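Local coordinates for hypothetical conserved protein (Geobacillus kaustophilus, PDB 2R5X) that is of unknown function but belongs to the YugN-like family, with an antiparallel sheet and two helices, at residues E16-D21 with D67-L72; E25-V30 with A110-E115; G51-R56 with P78-H83. The protein carries 1 engineered substitution. All blocks are in the same frame, centred on the assembly; numbering follows the deposited sequence. Where two conformers were deposited one is given.

Contact 1 of 3, residues E16-D21 with D67-L72; sequences ELSRLD and DSRYAL
E16 pairs with L72 as an antiparallel, non-hydrogen-bonded bridge. It joins the end of strand 14-16 to the start of strand 71-84, just where the chain turns into helix 17-26. E16 is the N-cap residue of that helix, so strand pairing and helix start share one residue.

One backbone hydrogen bond crosses the contact. L17 N, in the first turn of the helix, donates a hydrogen bond to A71 O at 2.8 Å, with an N-H...O angle of 148°. The same carbonyl also receives a CA-H...O contact from E16 CA at 3.3 Å. A71 O is thus approached by two neighbouring residues of the helix start.

The apolar part is small and buried. L17 CB lies 4.0 Å from A71 CB, and the CD2 branch of L17 reaches the backbone at S68 O. The L17 side chain also touches V40, Y42 and I73.

The charged part lies further out. The E16 chain is extended, with CG anti to the backbone N (chi1 -168°), and this carries the carboxylate past Y70 to R69. There E16 OE2 and R69 NH1 form a long salt bridge of 3.4 Å. The carboxylate and guanidinium planes are 67° apart, so the two groups do not meet as a flat pair. S18 OG gives E16 OE2 a weak hydrogen bond and lies over one face of the guanidinium. The Y70 ring stands at a right angle to the carboxylate and presents its edge, with CD1 3.6 Å from E16 CD.

Contact 2 of 3, residues E25-V30 with A110-E115; sequences ERLGFV and AQVKSE
L27, at the end of helix 17-26, packs against Q111 and V112 on the side of helix 99-117. Helix 17-26 ends in a Schellman motif with G28, at positive phi, as its C-prime residue. L27 is the first residue to leave the helical conformation.

The van der Waals contacts centre on the two methyl branches of L27. CD1 meets V112 CG2 at 3.7 Å. CD2 touches the polar amide of Q111, 3.3 Å from NE2, with no hydrogen bond between them. The Q111 CG sits between its backbone N and carbonyl carbon (chi1 68°), and the extended chain beyond it runs alongside the leucine with opposite sense. F29, two residues on, reaches the same valine methyl obliquely, with CE2 4.1 Å from V112 CG2. M24 and L10 also pack on V112, while L55 and V57 of the sheet lie against F29.

The polar contact is a salt bridge. R26 NH2 is 2.5 Å from E115 OE1, at the edge of the guanidinium and near its plane. The guanidinium and carboxylate planes are 86° apart, and the N-H...O angle is only 117°, so the hydrogen bond is weak. R26 was deposited in two conformers, and this short distance is doubtful.

E115 OE2 also has a salt bridge with K118, so the charge of E115 has a partner even if the R26 geometry is uncertain. The surer part of the contact is the packing of L27 and F29 on V112.

Contact 3 of 3, residues G51-R56 with P78-H83; sequences GTYYLR and PIMGKH. Engineered in segment 78-83: M80 (natural residue Leu).
T52 and H83 exchange two backbone hydrogen bonds at one end of an antiparallel strand pair. T52 N gives to H83 O, and H83 N gives back to T52 O, both at 2.8 Å. The pattern repeats at Y54 with G81 and at R56 with I79. All six N-H groups and all six carbonyls of these three pairs are thereby satisfied across the contact. The bond from Y54 N to G81 O has its donor 35° out of the carbonyl plane. Outward, Y53 and L55 make backbone hydrogen bonds with Y46 and R44, and P78 and the engineered M80 with F5 and L3.

The Y54 ring folds over the opposite strand. Its CG sits between the backbone N and the carbonyl carbon (chi1 54°), and this lays the ring flat on G81. G81 CA makes a CH-pi contact, 3.7 Å from the ring centroid. A side chain on G81 would run into the ring. The R56 guanidinium lays one face against Y54 CE1, and its NH2 has a salt bridge with D43. Replacing Y54 by alanine removes the ring, which would probably uncover G81 CA and leave the R56 guanidinium without support on that face.

On the other face K82 runs beside Y53, and K82 NZ bonds to Y84 OH and H96 O. Helix 99-117 covers the Y53 and M80 face through L101 and C105, while strand 39-48 flanks 51-56 and strand 3-4 flanks 78-83.

In the fold
From the N terminus, contact 1 begins at the last residue of strand 14-16 and runs into helix 17-26. It closes its loop at 67-72, after strands 30-32, 39-48 and 51-61 have been made. Contact 2 starts at the end of the same helix and closes on helix 99-117, far along the chain. Contacts 1 and 2 therefore cross. Contact 3 lies nested inside the loop of contact 2 and crosses contact 1. Contacts 1 and 3 have centres about 24 Å apart. Contacts 2 and 3 meet where F29 packs on L55. Contact 1 ties the start of helix 17-26 to strand 71-84, contact 2 joins the two helices, and contact 3 pairs strands 51-61 and 71-84.

Contact 1 of 3, residues E16-D21 with D67-L72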
ATOM      1  N   GLU A  16      -4.798   9.005  10.109  1.00 42.00           N
ATOM      2  CA  GLU A  16      -4.439  10.318   9.580  1.00 45.46           C
ATOM      3  C   GLU A  16      -3.347  10.185   8.516  1.00 38.55           C
ATOM      4  O   GLU A  16      -2.408   9.406   8.690  1.00 44.78           O
ATOM      5  CB  GLU A  16      -3.987  11.255  10.704  1.00 40.62           C
ATOM      6  CG  GLU A  16      -3.872  12.721  10.276  1.00 62.38           C
ATOM      7  CD  GLU A  16      -3.605  13.668  11.431  1.00 66.61           C
ATOM      8  OE1 GLU A  16      -4.045  13.370  12.560  1.00 55.75           O
ATOM      9  OE2 GLU A  16      -2.963  14.717  11.200  1.00 70.17           O
ATOM     10  N   LEU A  17      -3.490  10.947   7.428  1.00 36.78           N
ATOM     11  CA  LEU A  17      -2.621  10.853   6.248  1.00 34.18           C
ATOM     12  C   LEU A  17      -1.132  11.097   6.533  1.00 40.80           C
ATOM     13  O   LEU A  17      -0.280  10.355   6.036  1.00 35.46           O
ATOM     14  CB  LEU A  17      -3.120  11.782   5.130  1.00 31.44           C
ATOM     15  CG  LEU A  17      -2.336  11.887   3.809  1.00 33.76           C
ATOM     16  CD1 LEU A  17      -2.164  10.536   3.136  1.00 32.42           C
ATOM     17  CD2 LEU A  17      -3.015  12.849   2.860  1.00 37.54           C
ATOM     18  N   SER A  18      -0.830  12.122   7.329  1.00 43.11           N
ATOM     19  CA  SER A  18       0.553  12.443   7.698  1.00 36.23           C
ATOM     20  C   SER A  18       1.230  11.271   8.412  1.00 31.87           C
ATOM     21  O   SER A  18       2.407  10.983   8.181  1.00 45.64           O
ATOM     22  CB  SER A  18       0.593  13.689   8.581  1.00 38.37           C
ATOM     23  OG  SER A  18      -0.187  13.497   9.748  1.00 43.86           O
ATOM     24  N   ARG A  19       0.466  10.592   9.260  1.00 28.61           N
ATOM     25  CA  ARG A  19       0.946   9.424   9.983  1.00 37.61           C
ATOM     26  C   ARG A  19       1.101   8.220   9.054  1.00 43.81           C
ATOM     27  O   ARG A  19       2.039   7.434   9.206  1.00 43.42           O
ATOM     28  CB  ARG A  19       0.013   9.102  11.151  1.00 37.48           C
ATOM     29  CG  ARG A  19      -0.207  10.282  12.093  1.00 48.66           C
ATOM     30  CD  ARG A  19      -0.816   9.852  13.413  1.00 84.59           C
ATOM     31  NE  ARG A  19      -1.068  11.001  14.281  1.00102.46           N
ATOM     32  CZ  ARG A  19      -1.391  10.923  15.569  1.00103.98           C
ATOM     33  NH1 ARG A  19      -1.504   9.743  16.169  1.00111.89           N
ATOM     34  NH2 ARG A  19      -1.600  12.032  16.263  1.00105.25           N
ATOM     35  N   LEU A  20       0.195   8.099   8.083  1.00 42.97           N
ATOM     36  CA  LEU A  20       0.281   7.050   7.064  1.00 36.54           C
ATOM     37  C   LEU A  20       1.514   7.239   6.179  1.00 29.93           C
ATOM     38  O   LEU A  20       2.282   6.289   5.973  1.00 34.94           O
ATOM     39  CB  LEU A  20      -1.001   6.990   6.215  1.00 33.79           C
ATOM     40  CG  LEU A  20      -1.049   5.900   5.128  1.00 24.04           C
ATOM     41  CD1 LEU A  20      -0.905   4.502   5.731  1.00 25.63           C
ATOM     42  CD2 LEU A  20      -2.329   6.007   4.315  1.00 22.94           C
ATOM     43  N   ASP A  21       1.692   8.468   5.682  1.00 28.34           N
ATOM     44  CA  ASP A  21       2.839   8.875   4.866  1.00 32.69           C
ATOM     45  C   ASP A  21       4.196   8.537   5.493  1.00 38.67           C
ATOM     46  O   ASP A  21       5.080   8.007   4.814  1.00 33.95           O
ATOM     47  CB  ASP A  21       2.790  10.382   4.577  1.00 42.55           C
ATOM     48  CG  ASP A  21       2.003  10.724   3.322  1.00 56.50           C
ATOM     49  OD1 ASP A  21       2.021   9.934   2.356  1.00 57.34           O
ATOM     50  OD2 ASP A  21       1.377  11.805   3.291  1.00 76.72           O
ATOM     51  N   ASP A  67      -4.947  16.363  -0.695  1.00 73.59           N
ATOM     52  CA  ASP A  67      -3.947  17.431  -0.718  1.00 77.34           C
ATOM     53  C   ASP A  67      -3.711  18.115   0.638  1.00 78.55           C
ATOM     54  O   ASP A  67      -2.917  19.053   0.736  1.00 81.05           O
ATOM     55  CB  ASP A  67      -4.324  18.464  -1.785  1.00 81.19           C
ATOM     56  CG  ASP A  67      -4.317  17.882  -3.186  1.00 76.44           C
ATOM     57  OD1 ASP A  67      -5.296  18.106  -3.932  1.00 69.28           O
ATOM     58  OD2 ASP A  67      -3.333  17.198  -3.539  1.00 74.04           O
ATOM     59  N   SER A  68      -4.392  17.637   1.677  1.00 79.59           N
ATOM     60  CA  SER A  68      -4.258  18.201   3.017  1.00 81.41           C
ATOM     61  C   SER A  68      -3.379  17.346   3.928  1.00 83.79           C
ATOM     62  O   SER A  68      -3.342  16.120   3.802  1.00 81.50           O
ATOM     63  CB  SER A  68      -5.637  18.395   3.650  1.00 78.64           C
ATOM     64  OG  SER A  68      -5.529  18.934   4.955  1.00 82.95           O
ATOM     65  N   ARG A  69      -2.672  18.015   4.839  1.00 92.61           N
ATOM     66  CA  ARG A  69      -1.869  17.360   5.875  1.00 93.26           C
ATOM     67  C   ARG A  69      -2.769  16.513   6.777  1.00 93.03           C
ATOM     68  O   ARG A  69      -2.483  15.336   7.024  1.00 80.79           O
ATOM     69  CB  ARG A  69      -1.116  18.409   6.699  1.00 96.32           C
ATOM     70  CG  ARG A  69      -0.111  17.839   7.686  1.00 95.53           C
ATOM     71  CD  ARG A  69       0.129  18.808   8.835  1.00 98.59           C
ATOM     72  NE  ARG A  69       1.010  18.242   9.855  1.00104.55           N
ATOM     73  CZ  ARG A  69       0.602  17.491  10.877  1.00106.14           C
ATOM     74  NH1 ARG A  69      -0.684  17.198  11.033  1.00106.68           N
ATOM     75  NH2 ARG A  69       1.489  17.029  11.747  1.00 97.37           N
ATOM     76  N   TYR A  70      -3.857  17.117   7.256  1.00 93.62           N
ATOM     77  CA  TYR A  70      -4.910  16.351   7.909  1.00 91.93           C
ATOM     78  C   TYR A  70      -5.947  15.859   6.907  1.00 86.53           C
ATOM     79  O   TYR A  70      -6.727  16.640   6.350  1.00 94.56           O
ATOM     80  CB  TYR A  70      -5.598  17.117   9.049  1.00 94.26           C
ATOM     81  CG  TYR A  70      -6.825  16.382   9.567  1.00101.08           C
ATOM     82  CD1 TYR A  70      -6.700  15.156  10.230  1.00102.63           C
ATOM     83  CD2 TYR A  70      -8.109  16.896   9.373  1.00108.98           C
ATOM     84  CE1 TYR A  70      -7.817  14.467  10.691  1.00101.86           C
ATOM     85  CE2 TYR A  70      -9.234  16.212   9.832  1.00114.76           C
ATOM     86  CZ  TYR A  70      -9.078  15.001  10.490  1.00109.52           C
ATOM     87  OH  TYR A  70     -10.181  14.320  10.949  1.00113.37           O
ATOM     88  N   ALA A  71      -5.930  14.552   6.687  1.00 69.88           N
ATOM     89  CA  ALA A  71      -7.003  13.845   6.012  1.00 56.83           C
ATOM     90  C   ALA A  71      -7.127  12.522   6.739  1.00 44.74           C
ATOM     91  O   ALA A  71      -6.132  11.993   7.228  1.00 36.62           O
ATOM     92  CB  ALA A  71      -6.668  13.625   4.554  1.00 53.12           C
ATOM     93  N   LEU A  72      -8.342  12.004   6.857  1.00 42.98           N
ATOM     94  CA  LEU A  72      -8.522  10.684   7.444  1.00 50.83           C
ATOM     95  C   LEU A  72      -8.630   9.666   6.314  1.00 50.05           C
ATOM     96  O   LEU A  72      -9.464   9.809   5.417  1.00 47.01           O
ATOM     97  CB  LEU A  72      -9.739  10.638   8.376  1.00 54.06           C
ATOM     98  CG  LEU A  72      -9.824   9.465   9.362  1.00 57.71           C
ATOM     99  CD1 LEU A  72      -8.740   9.549  10.435  1.00 65.32           C
ATOM    100  CD2 LEU A  72     -11.202   9.402  10.006  1.00 58.73           C
TER

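Contact 2 of 3, residues E25-V30 with A110-E115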
ATOM      1  N   GLU A  25       6.784   5.582   3.816  1.00 31.91           N
ATOM      2  CA  GLU A  25       8.145   5.939   3.392  1.00 47.18           C
ATOM      3  C   GLU A  25       9.199   5.094   4.113  1.00 40.13           C
ATOM      4  O   GLU A  25      10.191   4.674   3.513  1.00 36.47           O
ATOM      5  CB  GLU A  25       8.425   7.425   3.627  1.00 43.42           C
ATOM      6  CG  GLU A  25       9.615   7.951   2.830  1.00 67.03           C
ATOM      7  CD  GLU A  25      10.532   8.847   3.643  1.00103.94           C
ATOM      8  OE1 GLU A  25      10.032   9.768   4.324  1.00129.88           O
ATOM      9  OE2 GLU A  25      11.764   8.633   3.594  1.00108.14           O
ATOM     10  N   ARG A  26       8.956   4.834   5.383  1.00 40.39           N
ATOM     11  CA  ARG A  26       9.802   4.019   6.229  0.50 40.87           C
ATOM     12  C   ARG A  26       9.855   2.595   5.764  1.00 41.13           C
ATOM     13  O   ARG A  26      10.842   1.939   5.866  1.00 38.79           O
ATOM     14  CB  ARG A  26       9.231   4.016   7.632  0.50 39.60           C
ATOM     15  CG  ARG A  26      10.161   4.351   8.677  0.50 39.23           C
ATOM     16  CD  ARG A  26       9.453   4.968   9.832  0.50 38.57           C
ATOM     17  NE  ARG A  26       8.647   4.036  10.603  0.50 35.78           N
ATOM     18  CZ  ARG A  26       7.562   4.415  11.236  0.50 18.74           C
ATOM     19  NH1 ARG A  26       7.199   5.662  11.166  0.50 30.34           N
ATOM     20  NH2 ARG A  26       6.844   3.573  11.904  0.50 18.83           N
ATOM     21  N   LEU A  27       8.741   2.116   5.263  1.00 37.26           N
ATOM     22  CA  LEU A  27       8.639   0.723   4.841  1.00 29.85           C
ATOM     23  C   LEU A  27       8.909   0.509   3.359  1.00 25.38           C
ATOM     24  O   LEU A  27       8.605  -0.552   2.815  1.00 30.65           O
ATOM     25  CB  LEU A  27       7.296   0.124   5.258  1.00 23.80           C
ATOM     26  CG  LEU A  27       7.024   0.198   6.771  1.00 38.02           C
ATOM     27  CD1 LEU A  27       5.650  -0.335   7.093  1.00 41.44           C
ATOM     28  CD2 LEU A  27       8.075  -0.535   7.572  1.00 41.14           C
ATOM     29  N   GLY A  28       9.500   1.511   2.718  1.00 31.37           N
ATOM     30  CA  GLY A  28       9.974   1.376   1.339  1.00 32.16           C
ATOM     31  C   GLY A  28       8.981   1.729   0.242  1.00 30.20           C
ATOM     32  O   GLY A  28       9.237   1.458  -0.930  1.00 28.51           O
ATOM     33  N   PHE A  29       7.861   2.343   0.613  1.00 29.38           N
ATOM     34  CA  PHE A  29       6.836   2.730  -0.361  1.00 27.80           C
ATOM     35  C   PHE A  29       7.097   4.142  -0.866  1.00 31.78           C
ATOM     36  O   PHE A  29       7.580   4.995  -0.121  1.00 41.01           O
ATOM     37  CB  PHE A  29       5.430   2.683   0.256  1.00 20.66           C
ATOM     38  CG  PHE A  29       4.928   1.299   0.557  1.00 31.61           C
ATOM     39  CD1 PHE A  29       4.034   0.664  -0.306  1.00 22.36           C
ATOM     40  CD2 PHE A  29       5.319   0.641   1.719  1.00 28.23           C
ATOM     41  CE1 PHE A  29       3.564  -0.609  -0.031  1.00 24.61           C
ATOM     42  CE2 PHE A  29       4.852  -0.632   2.007  1.00 34.54           C
ATOM     43  CZ  PHE A  29       3.974  -1.264   1.138  1.00 26.69           C
ATOM     44  N   VAL A  30       6.779   4.384  -2.135  1.00 27.21           N
ATOM     45  CA  VAL A  30       6.730   5.749  -2.670  1.00 28.01           C
ATOM     46  C   VAL A  30       5.293   6.056  -3.112  1.00 33.20           C
ATOM     47  O   VAL A  30       4.534   5.129  -3.418  1.00 30.77           O
ATOM     48  CB  VAL A  30       7.734   5.970  -3.839  1.00 31.87           C
ATOM     49  CG1 VAL A  30       9.167   5.721  -3.372  1.00 31.86           C
ATOM     50  CG2 VAL A  30       7.393   5.098  -5.053  1.00 34.93           C
ATOM     51  N   ALA A 110       2.286  -7.041   6.984  1.00 21.50           N
ATOM     52  CA  ALA A 110       2.274  -7.310   8.432  1.00 23.54           C
ATOM     53  C   ALA A 110       2.936  -6.186   9.231  1.00 24.67           C
ATOM     54  O   ALA A 110       2.456  -5.805  10.301  1.00 31.45           O
ATOM     55  CB  ALA A 110       2.951  -8.630   8.728  1.00 26.65           C
ATOM     56  N   GLN A 111       4.027  -5.636   8.711  1.00 23.19           N
ATOM     57  CA  GLN A 111       4.661  -4.522   9.393  1.00 31.05           C
ATOM     58  C   GLN A 111       3.942  -3.197   9.151  1.00 31.51           C
ATOM     59  O   GLN A 111       4.001  -2.318   9.998  1.00 29.10           O
ATOM     60  CB  GLN A 111       6.175  -4.452   9.138  1.00 42.57           C
ATOM     61  CG  GLN A 111       6.617  -4.101   7.732  1.00 64.62           C
ATOM     62  CD  GLN A 111       8.100  -4.346   7.510  1.00 47.63           C
ATOM     63  OE1 GLN A 111       8.492  -5.127   6.637  1.00 54.32           O
ATOM     64  NE2 GLN A 111       8.931  -3.685   8.301  1.00 69.16           N
ATOM     65  N   VAL A 112       3.245  -3.066   8.023  1.00 25.01           N
ATOM     66  CA  VAL A 112       2.324  -1.936   7.837  1.00 28.05           C
ATOM     67  C   VAL A 112       1.278  -1.973   8.959  1.00 21.47           C
ATOM     68  O   VAL A 112       1.086  -0.988   9.664  1.00 28.90           O
ATOM     69  CB  VAL A 112       1.638  -1.943   6.433  1.00 28.17           C
ATOM     70  CG1 VAL A 112       0.511  -0.930   6.374  1.00 26.35           C
ATOM     71  CG2 VAL A 112       2.645  -1.653   5.335  1.00 26.92           C
ATOM     72  N   LYS A 113       0.643  -3.130   9.134  1.00 23.04           N
ATOM     73  CA  LYS A 113      -0.385  -3.320  10.154  1.00 28.90           C
ATOM     74  C   LYS A 113       0.127  -3.072  11.584  1.00 30.48           C
ATOM     75  O   LYS A 113      -0.539  -2.390  12.364  1.00 30.64           O
ATOM     76  CB  LYS A 113      -1.015  -4.714  10.017  1.00 24.67           C
ATOM     77  CG  LYS A 113      -2.095  -5.053  11.045  1.00 39.75           C
ATOM     78  CD  LYS A 113      -3.345  -4.205  10.883  1.00 37.77           C
ATOM     79  CE  LYS A 113      -4.311  -4.458  12.031  1.00 69.56           C
ATOM     80  NZ  LYS A 113      -5.644  -3.835  11.806  1.00 77.57           N
ATOM     81  N   SER A 114       1.313  -3.605  11.893  1.00 30.69           N
ATOM     82  CA  SER A 114       1.958  -3.445  13.203  0.50 28.09           C
ATOM     83  C   SER A 114       2.248  -1.984  13.528  1.00 30.32           C
ATOM     84  O   SER A 114       2.035  -1.538  14.654  1.00 36.99           O
ATOM     85  CB  SER A 114       3.259  -4.257  13.260  0.50 34.82           C
ATOM     86  OG  SER A 114       3.934  -4.085  14.496  0.50 32.77           O
ATOM     87  N   GLU A 115       2.746  -1.247  12.533  1.00 31.05           N
ATOM     88  CA  GLU A 115       3.016   0.187  12.694  1.00 28.86           C
ATOM     89  C   GLU A 115       1.743   1.010  12.903  1.00 35.36           C
ATOM     90  O   GLU A 115       1.756   1.984  13.656  1.00 32.19           O
ATOM     91  CB  GLU A 115       3.824   0.759  11.518  1.00 31.66           C
ATOM     92  CG  GLU A 115       5.284   0.293  11.439  1.00 41.05           C
ATOM     93  CD  GLU A 115       6.029   0.407  12.763  1.00 46.12           C
ATOM     94  OE1 GLU A 115       6.254   1.541  13.238  1.00 52.15           O
ATOM     95  OE2 GLU A 115       6.393  -0.648  13.321  1.00 49.73           O
TER

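Contact 3 of 3, residues G51-R56 with P78-H83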
ATOM      1  N   GLY A  51      10.604  -7.886 -15.308  1.00 43.72           N
ATOM      2  CA  GLY A  51      10.029  -6.552 -15.179  1.00 44.14           C
ATOM      3  C   GLY A  51       9.915  -6.051 -13.759  1.00 38.14           C
ATOM      4  O   GLY A  51      10.880  -6.092 -13.006  1.00 36.77           O
ATOM      5  N   THR A  52       8.729  -5.568 -13.406  1.00 29.09           N
ATOM      6  CA  THR A  52       8.490  -4.957 -12.104  1.00 34.32           C
ATOM      7  C   THR A  52       7.221  -5.514 -11.489  1.00 27.16           C
ATOM      8  O   THR A  52       6.155  -5.496 -12.108  1.00 31.88           O
ATOM      9  CB  THR A  52       8.362  -3.414 -12.211  1.00 34.85           C
ATOM     10  OG1 THR A  52       9.586  -2.863 -12.701  1.00 37.46           O
ATOM     11  CG2 THR A  52       8.051  -2.783 -10.860  1.00 28.47           C
ATOM     12  N   TYR A  53       7.358  -6.040 -10.279  1.00 31.50           N
ATOM     13  CA  TYR A  53       6.219  -6.291  -9.421  1.00 21.20           C
ATOM     14  C   TYR A  53       6.107  -5.121  -8.478  1.00 32.36           C
ATOM     15  O   TYR A  53       7.123  -4.564  -8.044  1.00 33.81           O
ATOM     16  CB  TYR A  53       6.412  -7.577  -8.625  1.00 27.54           C
ATOM     17  CG  TYR A  53       6.368  -8.823  -9.469  1.00 25.82           C
ATOM     18  CD1 TYR A  53       5.153  -9.453  -9.754  1.00 25.26           C
ATOM     19  CD2 TYR A  53       7.540  -9.378  -9.983  1.00 36.78           C
ATOM     20  CE1 TYR A  53       5.111 -10.604 -10.529  1.00 30.07           C
ATOM     21  CE2 TYR A  53       7.509 -10.529 -10.757  1.00 33.59           C
ATOM     22  CZ  TYR A  53       6.295 -11.134 -11.032  1.00 33.56           C
ATOM     23  OH  TYR A  53       6.272 -12.276 -11.803  1.00 37.42           O
ATOM     24  N   TYR A  54       4.877  -4.736  -8.163  1.00 23.44           N
ATOM     25  CA  TYR A  54       4.669  -3.644  -7.227  1.00 25.75           C
ATOM     26  C   TYR A  54       3.586  -3.962  -6.199  1.00 25.17           C
ATOM     27  O   TYR A  54       2.485  -4.385  -6.543  1.00 30.83           O
ATOM     28  CB  TYR A  54       4.422  -2.302  -7.946  1.00 26.93           C
ATOM     29  CG  TYR A  54       3.293  -2.301  -8.959  1.00 21.15           C
ATOM     30  CD1 TYR A  54       2.001  -1.910  -8.591  1.00 35.24           C
ATOM     31  CD2 TYR A  54       3.519  -2.663 -10.289  1.00 25.61           C
ATOM     32  CE1 TYR A  54       0.964  -1.898  -9.518  1.00 27.73           C
ATOM     33  CE2 TYR A  54       2.485  -2.658 -11.226  1.00 30.46           C
ATOM     34  CZ  TYR A  54       1.216  -2.267 -10.834  1.00 29.58           C
ATOM     35  OH  TYR A  54       0.196  -2.256 -11.754  1.00 37.81           O
ATOM     36  N   LEU A  55       3.932  -3.780  -4.930  1.00 26.17           N
ATOM     37  CA  LEU A  55       2.985  -3.952  -3.841  1.00 25.77           C
ATOM     38  C   LEU A  55       2.263  -2.627  -3.648  1.00 26.05           C
ATOM     39  O   LEU A  55       2.879  -1.631  -3.289  1.00 20.59           O
ATOM     40  CB  LEU A  55       3.718  -4.371  -2.557  1.00 23.02           C
ATOM     41  CG  LEU A  55       2.929  -4.542  -1.254  1.00 28.32           C
ATOM     42  CD1 LEU A  55       1.758  -5.518  -1.416  1.00 26.58           C
ATOM     43  CD2 LEU A  55       3.858  -4.989  -0.137  1.00 22.34           C
ATOM     44  N   ARG A  56       0.955  -2.624  -3.880  1.00 24.58           N
ATOM     45  CA  ARG A  56       0.187  -1.385  -3.867  1.00 26.23           C
ATOM     46  C   ARG A  56      -0.749  -1.303  -2.672  1.00 25.60           C
ATOM     47  O   ARG A  56      -1.611  -2.163  -2.493  1.00 27.79           O
ATOM     48  CB  ARG A  56      -0.602  -1.238  -5.175  1.00 26.72           C
ATOM     49  CG  ARG A  56      -1.534  -0.029  -5.225  1.00 29.22           C
ATOM     50  CD  ARG A  56      -1.871   0.369  -6.665  1.00 21.95           C
ATOM     51  NE  ARG A  56      -0.719   0.939  -7.367  1.00 31.62           N
ATOM     52  CZ  ARG A  56      -0.784   1.620  -8.509  1.00 38.61           C
ATOM     53  NH1 ARG A  56      -1.952   1.840  -9.100  1.00 37.21           N
ATOM     54  NH2 ARG A  56       0.321   2.094  -9.060  1.00 31.08           N
ATOM     55  N   PRO A  78      -4.977  -4.404  -0.115  1.00 23.77           N
ATOM     56  CA  PRO A  78      -3.712  -4.287  -0.852  1.00 24.58           C
ATOM     57  C   PRO A  78      -3.625  -5.259  -2.005  1.00 24.01           C
ATOM     58  O   PRO A  78      -4.184  -6.363  -1.930  1.00 27.50           O
ATOM     59  CB  PRO A  78      -2.656  -4.626   0.205  1.00 23.20           C
ATOM     60  CG  PRO A  78      -3.339  -4.396   1.512  1.00 22.44           C
ATOM     61  CD  PRO A  78      -4.741  -4.854   1.268  1.00 22.66           C
ATOM     62  N   ILE A  79      -2.949  -4.838  -3.073  1.00 21.65           N
ATOM     63  CA  ILE A  79      -2.777  -5.669  -4.261  1.00 22.31           C
ATOM     64  C   ILE A  79      -1.311  -5.790  -4.665  1.00 36.07           C
ATOM     65  O   ILE A  79      -0.478  -4.991  -4.227  1.00 35.23           O
ATOM     66  CB  ILE A  79      -3.626  -5.177  -5.483  1.00 27.94           C
ATOM     67  CG1 ILE A  79      -3.195  -3.781  -5.952  1.00 22.02           C
ATOM     68  CG2 ILE A  79      -5.114  -5.198  -5.163  1.00 24.43           C
ATOM     69  CD1 ILE A  79      -3.290  -3.587  -7.454  1.00 34.55           C
ATOM     70  N   MET A  80      -1.001  -6.807  -5.472  1.00 30.98           N
ATOM     71  CA  MET A  80       0.290  -6.880  -6.158  1.00 29.91           C
ATOM     72  C   MET A  80       0.073  -6.816  -7.660  1.00 28.22           C
ATOM     73  O   MET A  80      -0.531  -7.718  -8.251  1.00 34.44           O
ATOM     74  CB  MET A  80       1.079  -8.146  -5.798  1.00 26.39           C
ATOM     75  CG  MET A  80       2.593  -7.968  -5.934  1.00 30.33           C
ATOM     76  SD  MET A  80       3.606  -9.463  -5.900  1.00 27.68           S
ATOM     77  CE  MET A  80       2.919 -10.432  -4.600  1.00 76.31           C
ATOM     78  N   GLY A  81       0.560  -5.741  -8.268  1.00 24.99           N
ATOM     79  CA  GLY A  81       0.528  -5.600  -9.721  1.00 27.94           C
ATOM     80  C   GLY A  81       1.793  -6.118 -10.379  1.00 28.95           C
ATOM     81  O   GLY A  81       2.824  -6.294  -9.727  1.00 31.49           O
ATOM     82  N   LYS A  82       1.706  -6.349 -11.683  1.00 31.50           N
ATOM     83  CA  LYS A  82       2.794  -6.917 -12.452  1.00 32.15           C
ATOM     84  C   LYS A  82       2.948  -6.168 -13.774  1.00 32.82           C
ATOM     85  O   LYS A  82       1.980  -6.007 -14.521  1.00 29.96           O
ATOM     86  CB  LYS A  82       2.500  -8.389 -12.726  1.00 36.61           C
ATOM     87  CG  LYS A  82       3.580  -9.129 -13.480  1.00 51.68           C
ATOM     88  CD  LYS A  82       3.082 -10.504 -13.890  1.00 72.48           C
ATOM     89  CE  LYS A  82       4.232 -11.474 -14.030  1.00 75.01           C
ATOM     90  NZ  LYS A  82       3.760 -12.836 -14.386  1.00 83.97           N
ATOM     91  N   HIS A  83       4.168  -5.718 -14.052  1.00 27.44           N
ATOM     92  CA  HIS A  83       4.494  -5.070 -15.326  1.00 36.70           C
ATOM     93  C   HIS A  83       5.701  -5.720 -16.018  1.00 34.46           C
ATOM     94  O   HIS A  83       6.815  -5.697 -15.492  1.00 32.66           O
ATOM     95  CB  HIS A  83       4.749  -3.579 -15.100  1.00 32.35           C
ATOM     96  CG  HIS A  83       5.196  -2.848 -16.323  1.00 45.28           C
ATOM     97  ND1 HIS A  83       4.321  -2.446 -17.310  1.00 32.14           N
ATOM     98  CD2 HIS A  83       6.425  -2.438 -16.716  1.00 44.24           C
ATOM     99  CE1 HIS A  83       4.996  -1.829 -18.263  1.00 31.18           C
ATOM    100  NE2 HIS A  83       6.273  -1.808 -17.927  1.00 32.08           N
TER